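Local coordinates for protein alpha-L-arabinofuranosidase B (Aspergillus kawachii, PDB 6SXT) that hydrolyses terminal non-reducing alpha-L-arabinofuranosyl residues from arabinoxylan, L-arabinan and arabinogalactan, joining a retaining catalytic domain to a C-terminal arabinose-binding domain, at residues S224-V228 and K316-G320; V338-G342 and S468-D472; H350-V355 and E404-N408; E370-V376 and S387-D392; S396-H400 and F416-F422. One frame throughout, in Å; residues are numbered along the deposited sequence.

How the contacts relate
Contact 1 lies in the catalytic domain, away from its active site, where the chain passes toward the arabinose-binding domain; the other four lie within that second domain, a beta-trefoil. The centre of contact 1 is about 24 Å from that of contact 5 and 33 to 37 Å from the others. Contacts 3, 4 and 5 form a touching cluster with centres 11 to 13 Å apart: His-350 NE2 meets Asp-392 OD1 at 2.7 Å between contacts 3 and 4, and strands 396-401 and 404-409 pair between contacts 3 and 5. Contact 2 stands apart, its centre 20 Å or more from each. Contacts 2 and 5 hold substrate-binding residues: Asp-472, and His-400 with Asp-419.

Contact 1: S224-V228 and K316-G320; sequences SYRFV and KYVVG. With ACT (acetate ion), chain H.
Phe-227 packs against Tyr-317 and the backbone of the short strand 317-319, at the edge of the concanavalin-like beta-sandwich of the catalytic domain. Its CB points toward 316-320, and CG, anti to the carbonyl carbon (chi1 -62°), carries the ring across. CG and CD1 lie near Tyr-317 CB, which sits over the ring centre as a CH-pi contact, 3.8 Å from the centroid. CE1 reaches the tyrosine ring at CD2, 3.9 Å away; the two planes are 40° apart, so the pair is oblique. CE2 and CZ close on the peptide between Val-318 and Val-319, with Val-319 N at the ring edge. Arg-226 NH1 lies over the other face, toward the rim. A flat apolar ring suits a place bounded by a methylene, a peptide and a guanidinium. The hydroxyl of Tyr-317 is hydrogen-bonded beyond the contact to Glu-292 and Thr-22. Arg-226 is bent at chi2 (58°), and Val-319 CG2 rests over a face of its guanidinium. An acetate, probably from the crystallisation liquor, is gripped at the edge of that group: Arg-226 NE bonds OXT and NH2 bonds O, each at 2.9 Å and nearly straight.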
# COMPACT_ATOMS: atom_id res chain seq x y z
N SER A 224 -12.69 10.73 -5.64
CA SER A 224 -12.42 11.58 -4.45
C SER A 224 -13.06 10.90 -3.24
O SER A 224 -13.74 11.63 -2.48
CB SER A 224 -12.92 12.99 -4.62
OG SER A 224 -14.21 12.98 -5.20
N TYR A 225 -12.85 9.57 -3.13
CA TYR A 225 -13.15 8.88 -1.85
C TYR A 225 -11.90 8.33 -1.21
O TYR A 225 -11.04 7.69 -1.80
CB TYR A 225 -14.14 7.77 -2.07
CG TYR A 225 -15.34 8.12 -2.91
CD1 TYR A 225 -16.17 9.17 -2.63
CD2 TYR A 225 -15.57 7.32 -4.01
CE1 TYR A 225 -17.27 9.42 -3.47
CE2 TYR A 225 -16.67 7.53 -4.82
CZ TYR A 225 -17.51 8.58 -4.53
OH TYR A 225 -18.54 8.68 -5.45
N ARG A 226 -11.82 8.51 0.11
CA ARG A 226 -10.74 7.92 0.89
C ARG A 226 -10.79 6.38 0.83
O ARG A 226 -9.73 5.75 0.77
CB ARG A 226 -10.78 8.42 2.32
CG ARG A 226 -9.74 7.75 3.21
CD ARG A 226 -8.31 7.91 2.74
NE ARG A 226 -7.31 7.35 3.63
CZ ARG A 226 -7.09 6.04 3.80
NH1 ARG A 226 -7.80 5.17 3.08
NH2 ARG A 226 -6.22 5.64 4.72
N PHE A 227 -11.95 5.79 0.88
CA PHE A 227 -12.15 4.35 0.68
C PHE A 227 -13.02 4.21 -0.56
O PHE A 227 -14.18 4.70 -0.58
CB PHE A 227 -12.81 3.69 1.88
CG PHE A 227 -11.98 3.80 3.12
CD1 PHE A 227 -10.98 2.88 3.39
CD2 PHE A 227 -12.25 4.78 4.06
CE1 PHE A 227 -10.20 3.01 4.52
CE2 PHE A 227 -11.50 4.88 5.22
CZ PHE A 227 -10.47 4.01 5.44
N VAL A 228 -12.49 3.56 -1.58
CA VAL A 228 -13.20 3.38 -2.86
C VAL A 228 -13.52 1.92 -3.07
O VAL A 228 -12.63 1.06 -2.90
CB VAL A 228 -12.47 4.04 -4.04
CG1 VAL A 228 -11.10 3.50 -4.26
CG2 VAL A 228 -13.30 3.91 -5.31
N LYS A 316 -18.15 -0.45 7.79
CA LYS A 316 -17.79 0.85 8.39
C LYS A 316 -16.27 1.05 8.48
O LYS A 316 -15.69 1.22 9.56
CB LYS A 316 -18.45 1.04 9.76
CG LYS A 316 -19.96 1.21 9.62
CD LYS A 316 -20.68 1.23 10.96
CE LYS A 316 -22.16 1.54 10.73
NZ LYS A 316 -22.90 1.50 12.02
N TYR A 317 -15.65 1.14 7.31
CA TYR A 317 -14.23 1.53 7.18
C TYR A 317 -14.06 3.00 7.58
O TYR A 317 -14.78 3.88 7.07
CB TYR A 317 -13.75 1.38 5.74
CG TYR A 317 -13.28 0.00 5.32
CD1 TYR A 317 -14.13 -0.92 4.81
CD2 TYR A 317 -11.96 -0.36 5.48
CE1 TYR A 317 -13.71 -2.20 4.45
CE2 TYR A 317 -11.52 -1.63 5.16
CZ TYR A 317 -12.39 -2.55 4.60
OH TYR A 317 -11.92 -3.80 4.28
N VAL A 318 -13.11 3.23 8.44
CA VAL A 318 -12.66 4.55 8.90
C VAL A 318 -11.14 4.53 8.97
O VAL A 318 -10.54 3.52 9.35
CB VAL A 318 -13.29 4.95 10.24
CG1 VAL A 318 -12.77 6.31 10.71
CG2 VAL A 318 -14.81 4.90 10.15
N VAL A 319 -10.51 5.66 8.65
CA VAL A 319 -9.05 5.81 8.78
C VAL A 319 -8.64 5.51 10.22
O VAL A 319 -9.32 5.96 11.16
CB VAL A 319 -8.64 7.22 8.31
CG1 VAL A 319 -7.27 7.58 8.78
CG2 VAL A 319 -8.74 7.31 6.80
N GLY A 320 -7.58 4.73 10.38
CA GLY A 320 -7.00 4.39 11.67
C GLY A 320 -5.83 5.30 12.04
O GLY A 320 -5.39 6.10 11.20
C ACT H . -5.16 8.88 6.15
O ACT H . -4.68 7.58 6.29
OXT ACT H . -5.91 9.42 5.11
CH3 ACT H . -4.98 9.78 7.40

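Contact 2: V338-G342 and S468-D472; sequences VTTPG and SFNND
Thr-340 OG1 donates a short 2.6 Å hydrogen bond to Asp-472 OD1, arriving on the anti lone pair of the carboxylate. OG1 is anti to its own carbonyl carbon (chi1 -58°), which leaves CG2 anti to the backbone N; both branches thus reach Asp-472 OD1, and CG2 also lies 3.5 Å from Ser-468 OG. Threonine suits this place because one branch bonds and the other packs. The Pro-341 and Asn-471 side chains cross at about a right angle, Pro-341 CD 3.7 Å from Asn-471 ND2, and Asn-471 CB lies against Thr-340 OG1.

In the next shell, Ser-468 OG gives Asp-472 OD1 a second hydrogen bond of 2.8 Å, from above the carboxylate plane. Ser-468 holds the N-cap position of helix 469-472, but its OG is spent on this bond and does not cap the helix; its carbonyl accepts Asp-472 N, closing the turn. A water bridges the backbones, accepting from Thr-339 N and donating to Asn-471 O. Farther out, Asp-472 OD2 forms a salt bridge with Arg-446, Thr-340 OG1 is hydrogen-bonded to His-447, Thr-339 OG1 to Ser-474, and Asn-471 OD1 to Asn-429.

Asp-472 and His-447 both bind substrate in the arabinose-binding beta-trefoil. Two hydroxyls on OD1 and an arginine on OD2 would fix the carboxylate's rotation, consistent with a sugar-binding group held in a set orientation.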
# COMPACT_ATOMS: atom_id res chain seq x y z
N VAL A 338 20.58 10.20 19.19
CA VAL A 338 20.91 8.77 18.93
C VAL A 338 20.88 7.99 20.23
O VAL A 338 21.34 8.51 21.29
CB VAL A 338 22.24 8.67 18.21
CG1 VAL A 338 22.74 7.26 18.11
CG2 VAL A 338 22.18 9.28 16.84
N THR A 339 20.35 6.76 20.20
CA THR A 339 20.23 5.94 21.43
C THR A 339 21.10 4.70 21.31
O THR A 339 21.20 3.98 22.32
CB THR A 339 18.77 5.57 21.76
OG1 THR A 339 18.32 4.66 20.75
CG2 THR A 339 17.90 6.78 21.89
N THR A 340 21.73 4.46 20.20
CA THR A 340 22.57 3.30 19.96
C THR A 340 23.78 3.40 20.88
O THR A 340 24.51 4.40 20.82
CB THR A 340 23.03 3.22 18.52
OG1 THR A 340 21.87 3.18 17.66
CG2 THR A 340 23.92 2.03 18.28
N PRO A 341 24.04 2.39 21.72
CA PRO A 341 25.23 2.43 22.59
C PRO A 341 26.49 2.67 21.76
O PRO A 341 26.74 2.05 20.70
CB PRO A 341 25.22 1.04 23.27
CG PRO A 341 23.74 0.68 23.28
CD PRO A 341 23.24 1.17 21.93
N GLY A 342 27.31 3.61 22.26
CA GLY A 342 28.55 4.02 21.56
C GLY A 342 28.36 5.29 20.75
O GLY A 342 29.36 5.77 20.22
N SER A 468 21.92 -4.03 14.84
CA SER A 468 21.66 -2.79 15.62
C SER A 468 20.46 -2.05 15.01
O SER A 468 20.30 -0.88 15.31
CB SER A 468 22.91 -1.88 15.60
OG SER A 468 22.83 -0.90 16.60
N PHE A 469 19.58 -2.75 14.30
CA PHE A 469 18.47 -2.05 13.59
C PHE A 469 17.61 -1.35 14.63
O PHE A 469 17.33 -0.14 14.50
CB PHE A 469 17.64 -3.00 12.72
CG PHE A 469 16.55 -2.23 12.03
CD1 PHE A 469 16.77 -1.57 10.85
CD2 PHE A 469 15.29 -2.17 12.62
CE1 PHE A 469 15.74 -0.88 10.22
CE2 PHE A 469 14.27 -1.45 11.99
CZ PHE A 469 14.50 -0.82 10.80
N ASN A 470 17.09 -2.06 15.61
CA ASN A 470 16.14 -1.49 16.57
C ASN A 470 16.78 -0.25 17.23
O ASN A 470 16.10 0.75 17.42
CB ASN A 470 15.71 -2.48 17.64
CG ASN A 470 14.68 -3.49 17.12
OD1 ASN A 470 14.42 -3.58 15.93
ND2 ASN A 470 14.12 -4.20 18.09
N ASN A 471 18.03 -0.35 17.67
CA ASN A 471 18.67 0.82 18.34
C ASN A 471 18.87 1.97 17.34
O ASN A 471 18.56 3.14 17.71
CB ASN A 471 20.00 0.39 18.97
CG ASN A 471 19.79 -0.43 20.22
OD1 ASN A 471 18.79 -0.30 20.92
ND2 ASN A 471 20.82 -1.20 20.56
N ASP A 472 19.27 1.65 16.12
CA ASP A 472 19.65 2.65 15.08
C ASP A 472 18.42 3.36 14.51
O ASP A 472 18.63 4.36 13.81
CB ASP A 472 20.48 2.06 13.96
CG ASP A 472 21.84 1.47 14.37
OD1 ASP A 472 22.21 1.60 15.58
OD2 ASP A 472 22.43 0.86 13.47
O HOH W 1 19.72 5.57 17.55

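Contact 3: H350-V355 and E404-N408; sequences HTDTTV and ELLLN. With SO4 (sulfate ion), chain F.
The imidazole of His-350, in a hairpin of the beta-trefoil domain, carries a methyl group of Leu-407 on one face: CD2 stands over the ring centre, 3.3 Å from the centroid and 12° off the normal, in a close CH-pi contact. The edge of the ring is turned to its own loop, where Asp-352 CA lies in the ring plane and ND1 donates to Asp-352 O at 2.7 Å, on a carbonyl lone pair though tilted from the imidazole plane. NE2 is bonded outside the contact, to Asp-392. Histidine suits this place, offering an apolar face and two polar nitrogens. Its CG lies between the backbone N and the carbonyl carbon (chi1 70°), which folds the ring back beside the turn.

That turn, a type II' beta turn from Thr-351 to Thr-354, joins strands 346-351 and 354-359. It meets strand 404-409 through a single bridge between Thr-354 and Leu-406. Leu-407 N donates to Thr-353 O at 2.8 Å, whereas the bond from Val-355 N to Leu-405 O is weak. Thr-353 O also receives a CA-H...O contact from Leu-406.

One residue past the bridge, the beta-branched Val-355 sets its CB against Leu-405 CB at 4.0 Å; Leu-452, a substrate-binding residue, touches both side chains. Toward the exposed end, Thr-353 CG2 packs on Leu-407 O. Asn-408 OD1 is held by Arg-399, while its ND2 donates at 3.3 Å to O2 of a sulfate probably from the crystallisation liquor.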
# COMPACT_ATOMS: atom_id res chain seq x y z
N HIS A 350 22.72 18.01 9.92
CA HIS A 350 22.94 17.92 8.49
C HIS A 350 24.18 18.78 8.16
O HIS A 350 24.47 19.72 8.93
CB HIS A 350 21.71 18.34 7.68
CG HIS A 350 21.42 19.80 7.78
ND1 HIS A 350 21.86 20.66 6.77
CD2 HIS A 350 20.76 20.53 8.70
CE1 HIS A 350 21.47 21.89 7.11
NE2 HIS A 350 20.81 21.85 8.29
N THR A 351 24.80 18.40 7.07
CA THR A 351 25.90 19.19 6.42
C THR A 351 25.42 19.46 5.01
O THR A 351 25.40 18.52 4.18
CB THR A 351 27.22 18.44 6.43
OG1 THR A 351 27.47 18.03 7.77
CG2 THR A 351 28.34 19.35 5.93
N ASP A 352 24.91 20.66 4.76
CA ASP A 352 24.18 21.00 3.53
C ASP A 352 23.07 19.94 3.32
O ASP A 352 22.29 19.78 4.25
CB ASP A 352 25.17 21.16 2.38
CG ASP A 352 26.03 22.41 2.66
OD1 ASP A 352 25.48 23.37 3.21
OD2 ASP A 352 27.21 22.33 2.34
N THR A 353 23.02 19.27 2.18
CA THR A 353 21.86 18.35 1.93
C THR A 353 22.05 17.02 2.64
O THR A 353 21.01 16.27 2.68
CB THR A 353 21.64 18.07 0.45
OG1 THR A 353 22.75 17.38 -0.09
CG2 THR A 353 21.38 19.35 -0.32
N THR A 354 23.23 16.67 3.15
CA THR A 354 23.47 15.36 3.77
C THR A 354 22.92 15.38 5.20
O THR A 354 23.46 16.07 6.09
CB THR A 354 24.95 14.97 3.79
OG1 THR A 354 25.43 14.98 2.45
CG2 THR A 354 25.16 13.60 4.37
N VAL A 355 21.91 14.55 5.49
CA VAL A 355 21.47 14.36 6.89
C VAL A 355 22.36 13.31 7.55
O VAL A 355 22.64 12.22 6.97
CB VAL A 355 19.97 13.96 6.90
CG1 VAL A 355 19.51 13.79 8.32
CG2 VAL A 355 19.14 14.96 6.14
N GLU A 404 18.20 7.48 0.93
CA GLU A 404 19.04 8.32 1.81
C GLU A 404 18.21 9.53 2.25
O GLU A 404 17.38 10.06 1.47
CB GLU A 404 20.32 8.77 1.09
CG GLU A 404 21.22 9.56 2.05
CD GLU A 404 22.61 9.84 1.50
OE1 GLU A 404 22.94 9.26 0.45
OE2 GLU A 404 23.38 10.60 2.19
N LEU A 405 18.40 9.98 3.48
CA LEU A 405 17.70 11.19 3.96
C LEU A 405 18.52 12.43 3.56
O LEU A 405 19.72 12.51 3.93
CB LEU A 405 17.48 11.20 5.46
CG LEU A 405 16.66 9.99 5.99
CD1 LEU A 405 16.26 10.24 7.40
CD2 LEU A 405 15.45 9.71 5.12
N LEU A 406 17.84 13.31 2.89
CA LEU A 406 18.44 14.55 2.36
C LEU A 406 17.63 15.71 2.87
O LEU A 406 16.45 15.59 3.18
CB LEU A 406 18.44 14.58 0.85
CG LEU A 406 19.16 13.45 0.11
CD1 LEU A 406 19.03 13.70 -1.36
CD2 LEU A 406 20.63 13.29 0.52
N LEU A 407 18.30 16.86 3.06
CA LEU A 407 17.60 18.09 3.37
C LEU A 407 17.41 18.88 2.08
O LEU A 407 18.42 19.43 1.54
CB LEU A 407 18.39 18.93 4.40
CG LEU A 407 17.74 20.25 4.76
CD1 LEU A 407 16.38 20.06 5.44
CD2 LEU A 407 18.64 21.06 5.69
N ASN A 408 16.18 18.94 1.58
CA ASN A 408 15.85 19.55 0.29
C ASN A 408 14.71 20.52 0.46
O ASN A 408 13.84 20.37 1.38
CB ASN A 408 15.52 18.52 -0.80
CG ASN A 408 16.63 17.60 -1.24
OD1 ASN A 408 16.38 16.48 -1.70
ND2 ASN A 408 17.91 18.01 -1.20
S SO4 F . 17.66 21.90 -2.44
O1 SO4 F . 17.41 23.19 -1.88
O2 SO4 F . 18.59 21.17 -1.67
O3 SO4 F . 18.26 22.02 -3.72
O4 SO4 F . 16.39 21.18 -2.56

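Contact 4: E370-V376 and S387-D392; sequences EEASWTV and SFESVD
Val-376 and Phe-388 lie side by side and point the same way on the buried face of their strands, with Val-376 CG2 3.8 Å from Phe-388 CE1. Trp-374 shares this face. Its six-membered ring lies obliquely against the opposite backbone, CZ3 reaching Ser-390 CA at 3.7 Å, where the small serine admits the large indole; the indole NE1 is bonded beyond the contact to Ile-348 O. Ile-398 packs on both Trp-374 and Phe-388.

Strands 374-378 and 386-390 form an antiparallel beta hairpin of the beta-trefoil domain. Thr-375 and Glu-389 are a hydrogen-bonded pair, joined by two 2.8 Å bonds, Thr-375 N to Glu-389 O and Glu-389 N to Thr-375 O. Their side chains run alongside each other on the other, partly exposed face. Glu-389 extends past the threonine with CG anti to its backbone N (chi1 -175°), and its OE2 is bonded to Gly-395 N. One water joins Thr-375 OG1 to Ser-390 O.

Toward helix 366-371 the pairing slackens: Val-391 N reaches Ser-373 O only in a weak 3.4 Å bond, although Val-391 CG2 still packs on Ser-373 CB. A second water lies 2.9 Å from both Ser-373 O and Ser-390 OG, the latter also bonded to Thr-393 N. At the partly exposed end Glu-370 OE1 approaches Asp-392 CB at 3.3 Å, while the carboxylates stay apart, Asp-392 OD1 turning to His-350.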
# COMPACT_ATOMS: atom_id res chain seq x y z
N GLU A 370 22.00 24.80 15.14
CA GLU A 370 20.84 25.03 14.26
C GLU A 370 20.66 23.81 13.33
O GLU A 370 19.48 23.47 13.02
CB GLU A 370 21.02 26.29 13.42
CG GLU A 370 20.99 27.56 14.21
CD GLU A 370 21.18 28.73 13.24
OE1 GLU A 370 21.06 28.53 12.02
OE2 GLU A 370 21.43 29.88 13.73
N GLU A 371 21.74 23.23 12.83
CA GLU A 371 21.70 22.05 11.93
C GLU A 371 21.15 20.82 12.68
O GLU A 371 20.67 19.89 12.00
CB GLU A 371 23.07 21.79 11.36
CG GLU A 371 23.47 22.89 10.35
CD GLU A 371 24.94 22.85 10.00
OE1 GLU A 371 25.76 22.29 10.77
OE2 GLU A 371 25.26 23.41 8.96
N ALA A 372 21.24 20.82 13.99
CA ALA A 372 20.72 19.72 14.85
C ALA A 372 19.37 20.08 15.44
O ALA A 372 18.97 19.43 16.44
CB ALA A 372 21.71 19.42 15.92
N SER A 373 18.71 21.12 14.94
CA SER A 373 17.41 21.56 15.45
C SER A 373 16.40 21.50 14.31
O SER A 373 16.72 21.88 13.17
CB SER A 373 17.47 22.94 16.10
OG SER A 373 18.39 22.87 17.16
N TRP A 374 15.18 21.04 14.61
CA TRP A 374 14.15 20.71 13.59
C TRP A 374 12.80 21.23 14.03
O TRP A 374 12.37 20.94 15.16
CB TRP A 374 14.14 19.19 13.38
CG TRP A 374 15.47 18.64 12.96
CD1 TRP A 374 16.44 18.12 13.76
CD2 TRP A 374 16.03 18.73 11.65
NE1 TRP A 374 17.53 17.78 13.02
CE2 TRP A 374 17.31 18.16 11.72
CE3 TRP A 374 15.55 19.19 10.42
CZ2 TRP A 374 18.13 18.02 10.60
CZ3 TRP A 374 16.36 19.08 9.32
CH2 TRP A 374 17.64 18.50 9.42
N THR A 375 12.15 22.02 13.21
CA THR A 375 10.78 22.48 13.42
C THR A 375 9.85 21.36 12.90
O THR A 375 9.92 21.01 11.74
CB THR A 375 10.49 23.79 12.72
OG1 THR A 375 11.52 24.74 13.11
CG2 THR A 375 9.11 24.28 13.08
N VAL A 376 9.01 20.90 13.79
CA VAL A 376 8.06 19.81 13.41
C VAL A 376 6.82 20.47 12.85
O VAL A 376 6.28 21.43 13.45
CB VAL A 376 7.75 18.90 14.62
CG1 VAL A 376 6.94 17.68 14.13
CG2 VAL A 376 9.01 18.42 15.28
N SER A 387 6.37 16.38 9.25
CA SER A 387 7.53 16.69 8.41
C SER A 387 8.50 17.54 9.26
O SER A 387 8.02 18.21 10.19
CB SER A 387 7.11 17.37 7.14
OG SER A 387 6.23 16.55 6.34
N PHE A 388 9.79 17.40 8.99
CA PHE A 388 10.86 17.98 9.83
C PHE A 388 11.60 19.05 9.03
O PHE A 388 12.21 18.74 8.03
CB PHE A 388 11.78 16.87 10.31
CG PHE A 388 11.06 15.91 11.22
CD1 PHE A 388 11.02 16.13 12.57
CD2 PHE A 388 10.32 14.87 10.70
CE1 PHE A 388 10.29 15.32 13.42
CE2 PHE A 388 9.60 14.04 11.56
CZ PHE A 388 9.60 14.26 12.90
N GLU A 389 11.36 20.29 9.41
CA GLU A 389 11.88 21.48 8.69
C GLU A 389 13.17 21.93 9.39
O GLU A 389 13.23 22.01 10.59
CB GLU A 389 10.85 22.60 8.75
CG GLU A 389 11.26 23.81 7.93
CD GLU A 389 10.30 24.95 8.09
OE1 GLU A 389 9.44 24.84 8.98
OE2 GLU A 389 10.28 25.81 7.24
N SER A 390 14.20 22.19 8.60
CA SER A 390 15.51 22.71 9.08
C SER A 390 15.32 24.07 9.75
O SER A 390 14.56 24.93 9.25
CB SER A 390 16.47 22.78 7.95
OG SER A 390 17.67 23.45 8.37
N VAL A 391 15.98 24.24 10.90
CA VAL A 391 16.00 25.55 11.60
C VAL A 391 16.91 26.52 10.81
O VAL A 391 16.50 27.65 10.62
CB VAL A 391 16.40 25.38 13.06
CG1 VAL A 391 16.91 26.70 13.68
CG2 VAL A 391 15.19 24.86 13.83
N ASP A 392 18.06 26.07 10.36
CA ASP A 392 19.02 26.99 9.66
C ASP A 392 18.54 27.24 8.24
O ASP A 392 18.87 28.31 7.70
CB ASP A 392 20.42 26.41 9.59
CG ASP A 392 20.46 25.04 8.95
OD1 ASP A 392 20.10 24.07 9.70
OD2 ASP A 392 20.93 24.93 7.79
O HOH W 2 18.35 22.00 10.74
O HOH W 3 12.43 25.85 10.76

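Contact 5: S396-H400 and F416-F422; sequences SYIRH and FHEDATF
Tyr-397 meets helix 414-419 obliquely: CD1 lies 4.1 Å from Phe-416 CE1, the two side chains crossing at about a right angle, and its CB rests near Ala-420 CB. At Ile-398 the backbone does the work. Its carbonyl oxygen takes a CA-H...O contact from Ala-420, faces the edge of the Phe-422 ring at CE2, and accepts a 2.6 Å bond from a water that also donates to Ala-420 O. The small alanine, first to leave the helix, lets the strand come close.

Arg-399 curls back, bent at chi2 and chi3, to lie alongside Asp-419. NH2 donates to Asp-419 OD2 at 2.8 Å, almost straight and in the guanidinium plane, on the anti lone pair of OD2; this salt bridge ties strand 396-401 to the helix end within the beta-trefoil. Phe-416 CD2 covers one guanidinium face, its ring turned 72° from that plane. NE bonds the neighbouring His-400 O.

His-400 and Asp-419 are both substrate-binding residues, and the backbone couples them: His-400 N donates to Asp-419 O at 2.9 Å. Asp-419 CA sits over a face of the imidazole, 4.1 Å from its centroid, with Phe-422 CZ at the edge. NE2 is hydrogen-bonded to Ser-439, and ND1 to a bound di(hydroxyethyl)ether, probably from the crystallisation liquor.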
# COMPACT_ATOMS: atom_id res chain seq x y z
N SER A 396 13.08 24.00 3.89
CA SER A 396 13.74 22.72 3.55
C SER A 396 13.37 21.69 4.62
O SER A 396 13.28 22.04 5.78
CB SER A 396 15.20 22.85 3.35
OG SER A 396 15.42 23.60 2.16
N TYR A 397 13.13 20.46 4.15
CA TYR A 397 12.66 19.36 5.00
C TYR A 397 13.50 18.12 4.75
O TYR A 397 14.01 17.89 3.69
CB TYR A 397 11.20 19.03 4.69
CG TYR A 397 10.24 20.15 4.90
CD1 TYR A 397 10.09 21.14 3.94
CD2 TYR A 397 9.48 20.25 6.06
CE1 TYR A 397 9.22 22.18 4.11
CE2 TYR A 397 8.58 21.29 6.25
CZ TYR A 397 8.45 22.24 5.26
OH TYR A 397 7.56 23.26 5.46
N ILE A 398 13.56 17.26 5.76
CA ILE A 398 14.13 15.91 5.63
C ILE A 398 13.23 15.10 4.69
O ILE A 398 12.01 15.04 4.93
CB ILE A 398 14.27 15.22 7.00
CG1 ILE A 398 15.13 16.07 7.96
CG2 ILE A 398 14.85 13.84 6.76
CD1 ILE A 398 15.42 15.43 9.29
N ARG A 399 13.81 14.57 3.64
CA ARG A 399 13.09 13.74 2.65
C ARG A 399 13.97 12.57 2.31
O ARG A 399 15.21 12.65 2.32
CB ARG A 399 12.67 14.57 1.43
CG ARG A 399 13.84 15.10 0.60
CD ARG A 399 14.37 14.15 -0.45
NE ARG A 399 13.41 13.88 -1.49
CZ ARG A 399 13.09 14.70 -2.48
NH1 ARG A 399 13.76 15.84 -2.67
NH2 ARG A 399 12.08 14.42 -3.28
N HIS A 400 13.37 11.44 1.96
CA HIS A 400 14.16 10.33 1.42
C HIS A 400 14.25 10.44 -0.10
O HIS A 400 13.30 10.89 -0.79
CB HIS A 400 13.65 8.97 1.95
CG HIS A 400 12.26 8.59 1.52
ND1 HIS A 400 12.03 8.02 0.28
CD2 HIS A 400 11.12 8.59 2.21
CE1 HIS A 400 10.74 7.71 0.22
NE2 HIS A 400 10.15 8.10 1.38
N PHE A 416 7.50 15.15 -3.49
CA PHE A 416 8.26 15.69 -2.35
C PHE A 416 7.49 15.49 -1.05
O PHE A 416 8.04 15.03 -0.05
CB PHE A 416 8.55 17.18 -2.55
CG PHE A 416 9.41 17.74 -1.46
CD1 PHE A 416 8.91 18.07 -0.23
CD2 PHE A 416 10.79 17.78 -1.68
CE1 PHE A 416 9.75 18.52 0.77
CE2 PHE A 416 11.64 18.20 -0.67
CZ PHE A 416 11.10 18.57 0.53
N HIS A 417 6.22 15.86 -1.03
CA HIS A 417 5.36 15.75 0.16
C HIS A 417 5.44 14.33 0.71
O HIS A 417 5.62 14.14 1.93
CB HIS A 417 3.92 16.13 -0.13
CG HIS A 417 3.71 17.58 -0.46
ND1 HIS A 417 2.50 18.02 -0.95
CD2 HIS A 417 4.53 18.66 -0.39
CE1 HIS A 417 2.55 19.34 -1.13
NE2 HIS A 417 3.76 19.76 -0.82
N GLU A 418 5.26 13.37 -0.19
CA GLU A 418 5.25 11.93 0.22
C GLU A 418 6.61 11.51 0.76
O GLU A 418 6.67 10.81 1.80
CB GLU A 418 4.82 11.04 -0.94
CG GLU A 418 3.37 11.28 -1.35
CD GLU A 418 2.75 10.31 -2.34
OE1 GLU A 418 3.47 9.64 -3.06
OE2 GLU A 418 1.52 10.31 -2.41
N ASP A 419 7.70 11.97 0.10
CA ASP A 419 9.08 11.59 0.46
C ASP A 419 9.48 12.28 1.78
O ASP A 419 10.50 11.89 2.37
CB ASP A 419 10.06 12.11 -0.61
CG ASP A 419 10.02 11.47 -2.00
OD1 ASP A 419 9.36 10.39 -2.16
OD2 ASP A 419 10.75 12.03 -2.93
N ALA A 420 8.73 13.28 2.23
CA ALA A 420 9.08 14.12 3.40
C ALA A 420 8.12 13.90 4.58
O ALA A 420 8.12 14.68 5.53
CB ALA A 420 9.11 15.58 3.00
N THR A 421 7.26 12.87 4.53
CA THR A 421 6.28 12.64 5.60
C THR A 421 6.67 11.40 6.38
O THR A 421 6.92 10.35 5.78
CB THR A 421 4.87 12.54 5.01
OG1 THR A 421 4.56 13.74 4.33
CG2 THR A 421 3.82 12.32 6.06
N PHE A 422 6.70 11.54 7.69
CA PHE A 422 7.13 10.45 8.60
C PHE A 422 6.14 10.36 9.73
O PHE A 422 5.65 11.36 10.29
CB PHE A 422 8.56 10.70 9.09
CG PHE A 422 9.54 10.70 7.96
CD1 PHE A 422 10.16 9.56 7.48
CD2 PHE A 422 9.81 11.90 7.31
CE1 PHE A 422 11.02 9.58 6.40
CE2 PHE A 422 10.70 11.93 6.25
CZ PHE A 422 11.27 10.78 5.75
O HOH W 4 10.33 15.66 6.81
O HOH W 5 7.92 9.16 3.50